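Local structure of putative TetR-family transcriptional regulator (Rhodococcus sp., 2G3B) at residues 46-51 with 112-117. The protein probably binds DNA at regulatory sites and controls transcription, most likely as a repressor of the TetR family. Numbering follows the deposited sequence. Where two conformers were deposited one is given.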
ATOM      1  N   ASP A  46     -14.997  19.089 -13.467  1.00 28.88           N
ATOM      2  CA  ASP A  46     -14.595  18.013 -14.370  1.00 30.43           C
ATOM      3  C   ASP A  46     -14.267  16.760 -13.545  1.00 31.04           C
ATOM      4  O   ASP A  46     -14.376  16.754 -12.289  1.00 31.18           O
ATOM      5  CB  ASP A  46     -13.426  18.453 -15.302  1.00 29.39           C
ATOM      6  CG  ASP A  46     -12.253  19.025 -14.530  1.00 31.00           C
ATOM      7  OD1 ASP A  46     -12.158  18.739 -13.312  1.00 29.38           O
ATOM      8  OD2 ASP A  46     -11.452  19.768 -15.136  1.00 31.06           O
ATOM      9  N   ARG A  47     -13.909  15.677 -14.235  1.00 30.75           N
ATOM     10  CA  ARG A  47     -13.690  14.408 -13.557  0.50 31.39           C
ATOM     11  C   ARG A  47     -12.489  14.466 -12.608  1.00 30.83           C
ATOM     12  O   ARG A  47     -12.576  13.949 -11.495  1.00 29.15           O
ATOM     13  CB  ARG A  47     -13.578  13.246 -14.551  0.50 32.08           C
ATOM     14  CG  ARG A  47     -13.501  11.873 -13.891  0.50 32.63           C
ATOM     15  CD  ARG A  47     -13.442  10.763 -14.963  0.50 33.74           C
ATOM     16  NE  ARG A  47     -12.687   9.595 -14.503  0.50 37.54           N
ATOM     17  CZ  ARG A  47     -11.354   9.528 -14.446  0.50 40.53           C
ATOM     18  NH1 ARG A  47     -10.597  10.558 -14.845  0.50 41.34           N
ATOM     19  NH2 ARG A  47     -10.774   8.413 -14.022  0.50 37.66           N
ATOM     20  N   ILE A  48     -11.406  15.134 -13.000  1.00 31.04           N
ATOM     21  CA  ILE A  48     -10.290  15.282 -12.036  1.00 32.45           C
ATOM     22  C   ILE A  48     -10.691  16.140 -10.812  1.00 31.06           C
ATOM     23  O   ILE A  48     -10.297  15.833  -9.685  1.00 31.70           O
ATOM     24  CB  ILE A  48      -8.935  15.750 -12.718  1.00 33.08           C
ATOM     25  CG1 ILE A  48      -7.730  15.536 -11.797  1.00 32.10           C
ATOM     26  CG2 ILE A  48      -8.953  17.203 -13.224  1.00 34.13           C
ATOM     27  CD1 ILE A  48      -7.513  14.080 -11.317  1.00 35.07           C
ATOM     28  N   GLY A  49     -11.457  17.205 -11.033  1.00 30.22           N
ATOM     29  CA  GLY A  49     -11.969  18.010  -9.875  1.00 29.58           C
ATOM     30  C   GLY A  49     -12.818  17.148  -8.936  1.00 28.90           C
ATOM     31  O   GLY A  49     -12.726  17.269  -7.710  1.00 29.06           O
ATOM     32  N   LEU A  50     -13.649  16.265  -9.512  1.00 28.78           N
ATOM     33  CA  LEU A  50     -14.468  15.310  -8.734  1.00 28.98           C
ATOM     34  C   LEU A  50     -13.577  14.414  -7.872  1.00 30.14           C
ATOM     35  O   LEU A  50     -13.809  14.239  -6.654  1.00 30.03           O
ATOM     36  CB  LEU A  50     -15.438  14.472  -9.666  1.00 30.45           C
ATOM     37  CG  LEU A  50     -16.332  13.381  -8.979  1.00 29.46           C
ATOM     38  CD1 LEU A  50     -17.302  14.050  -7.997  1.00 27.27           C
ATOM     39  CD2 LEU A  50     -17.129  12.462  -9.948  1.00 27.89           C
ATOM     40  N   LEU A  51     -12.524  13.875  -8.479  1.00 30.59           N
ATOM     41  CA  LEU A  51     -11.675  12.894  -7.778  1.00 31.50           C
ATOM     42  C   LEU A  51     -10.877  13.584  -6.671  1.00 30.26           C
ATOM     43  O   LEU A  51     -10.762  13.058  -5.536  1.00 32.11           O
ATOM     44  CB  LEU A  51     -10.732  12.193  -8.770  1.00 31.24           C
ATOM     45  CG  LEU A  51     -11.407  11.248  -9.784  1.00 36.09           C
ATOM     46  CD1 LEU A  51     -10.457  10.797 -10.872  1.00 37.28           C
ATOM     47  CD2 LEU A  51     -12.014  10.055  -9.110  1.00 40.44           C
ATOM     48  N   GLU A 112      -1.373   9.799 -14.118  1.00 41.06           N
ATOM     49  CA  GLU A 112      -0.516  10.848 -13.536  1.00 43.43           C
ATOM     50  C   GLU A 112      -1.279  12.057 -12.950  1.00 40.51           C
ATOM     51  O   GLU A 112      -0.820  12.678 -11.986  1.00 39.07           O
ATOM     52  CB  GLU A 112       0.538  11.263 -14.569  1.00 42.29           C
ATOM     53  CG  GLU A 112       1.243  12.600 -14.360  1.00 47.75           C
ATOM     54  CD  GLU A 112       2.534  12.666 -15.169  1.00 49.62           C
ATOM     55  OE1 GLU A 112       3.084  13.787 -15.378  1.00 57.35           O
ATOM     56  OE2 GLU A 112       3.003  11.573 -15.598  1.00 57.16           O
ATOM     57  N   ALA A 113      -2.455  12.356 -13.494  1.00 39.19           N
ATOM     58  CA  ALA A 113      -3.257  13.501 -13.005  1.00 38.75           C
ATOM     59  C   ALA A 113      -3.714  13.351 -11.550  1.00 37.65           C
ATOM     60  O   ALA A 113      -3.991  14.352 -10.895  1.00 37.95           O
ATOM     61  CB  ALA A 113      -4.502  13.749 -13.895  1.00 38.59           C
ATOM     62  N   LEU A 114      -3.863  12.100 -11.107  1.00 37.02           N
ATOM     63  CA  LEU A 114      -4.293  11.771  -9.747  1.00 36.96           C
ATOM     64  C   LEU A 114      -3.200  12.049  -8.714  1.00 35.87           C
ATOM     65  O   LEU A 114      -3.440  12.122  -7.502  1.00 33.45           O
ATOM     66  CB  LEU A 114      -4.638  10.278  -9.692  1.00 37.87           C
ATOM     67  CG  LEU A 114      -6.113   9.890  -9.737  1.00 43.13           C
ATOM     68  CD1 LEU A 114      -6.268   8.369  -9.414  1.00 42.90           C
ATOM     69  CD2 LEU A 114      -6.787  10.770  -8.627  1.00 42.92           C
ATOM     70  N   ARG A 115      -1.971  12.154  -9.194  1.00 35.16           N
ATOM     71  CA  ARG A 115      -0.783  12.163  -8.288  1.00 34.15           C
ATOM     72  C   ARG A 115      -0.738  13.388  -7.422  1.00 33.64           C
ATOM     73  O   ARG A 115      -0.511  13.267  -6.184  1.00 33.45           O
ATOM     74  CB  ARG A 115       0.526  12.036  -9.088  1.00 34.60           C
ATOM     75  CG  ARG A 115       0.710  10.656  -9.688  1.00 35.00           C
ATOM     76  CD  ARG A 115       1.953  10.659 -10.556  1.00 33.46           C
ATOM     77  NE  ARG A 115       2.178   9.298 -11.074  1.00 38.43           N
ATOM     78  CZ  ARG A 115       3.242   8.956 -11.787  1.00 44.60           C
ATOM     79  NH1 ARG A 115       4.184   9.873 -12.072  1.00 39.60           N
ATOM     80  NH2 ARG A 115       3.367   7.712 -12.213  1.00 45.80           N
ATOM     81  N   ASP A 116      -0.952  14.567  -8.031  1.00 33.46           N
ATOM     82  CA  ASP A 116      -0.871  15.832  -7.248  1.00 34.02           C
ATOM     83  C   ASP A 116      -1.972  15.920  -6.159  1.00 33.94           C
ATOM     84  O   ASP A 116      -1.676  16.196  -5.008  1.00 34.32           O
ATOM     85  CB  ASP A 116      -0.889  17.081  -8.158  1.00 35.02           C
ATOM     86  CG  ASP A 116       0.476  17.363  -8.788  1.00 38.03           C
ATOM     87  OD1 ASP A 116       1.484  16.715  -8.410  1.00 41.06           O
ATOM     88  OD2 ASP A 116       0.548  18.254  -9.629  1.00 37.95           O
ATOM     89  N   PRO A 117      -3.243  15.691  -6.516  1.00 33.12           N
ATOM     90  CA  PRO A 117      -4.235  15.672  -5.430  1.00 33.13           C
ATOM     91  C   PRO A 117      -3.954  14.620  -4.343  1.00 33.10           C
ATOM     92  O   PRO A 117      -4.100  14.930  -3.166  1.00 31.81           O
ATOM     93  CB  PRO A 117      -5.590  15.344  -6.141  1.00 33.79           C
ATOM     94  CG  PRO A 117      -5.343  15.423  -7.546  1.00 32.69           C
ATOM     95  CD  PRO A 117      -3.864  15.540  -7.849  1.00 34.56           C
TER
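I48 meets A113 and L114 through the end of its side chain. CD1 of I48 rests in van der Waals contact against the carbonyl and the methyl of A113, 3.6 Å from A113 O and 4.0 Å from A113 CB. The same methyl approaches L114, with I48 CD1 4.3 Å from L114 CD2. CG1 of I48 is anti to the backbone N (chi1 -165°), and chi2 of 57° turns CD1 onto A113 and L114. Three residues on, on the same side of the helix, L51 adds a second apolar contact. L51 meets CD2 of L114 with its CB, 4.2 Å away, and with its CD1 methyl just beyond. The CD2 methyl of L114 is therefore shared by I48 and L51. No hydrogen bond links the two segments, and they bury a modest 189 Å² between them.

The contact joins the two parts of a TetR-type fold. Segment 46-51 opens helix 47-66, which follows the predicted helix-turn-helix at 25-44 and runs into the C-terminal domain. Segment 112-117 leads into helix 115-139 of that C-terminal domain. In this family the relative placement of the two domains generally matters for DNA binding.

D46 caps the start of helix 47-66. Its OD1 accepts from the backbone N of G49 at 2.8 Å, nearly in line with the carboxylate C-O bond. L51 also packs on I21 of helix 2-23. L114 is buried against L104, S107 and A108 of helix 92-110 and L55 of helix 47-66. Just beyond it, NE and NH2 of R115 hydrogen-bond to the backbone O of A108 and of V109 respectively, tying the start of its helix to the end of helix 92-110.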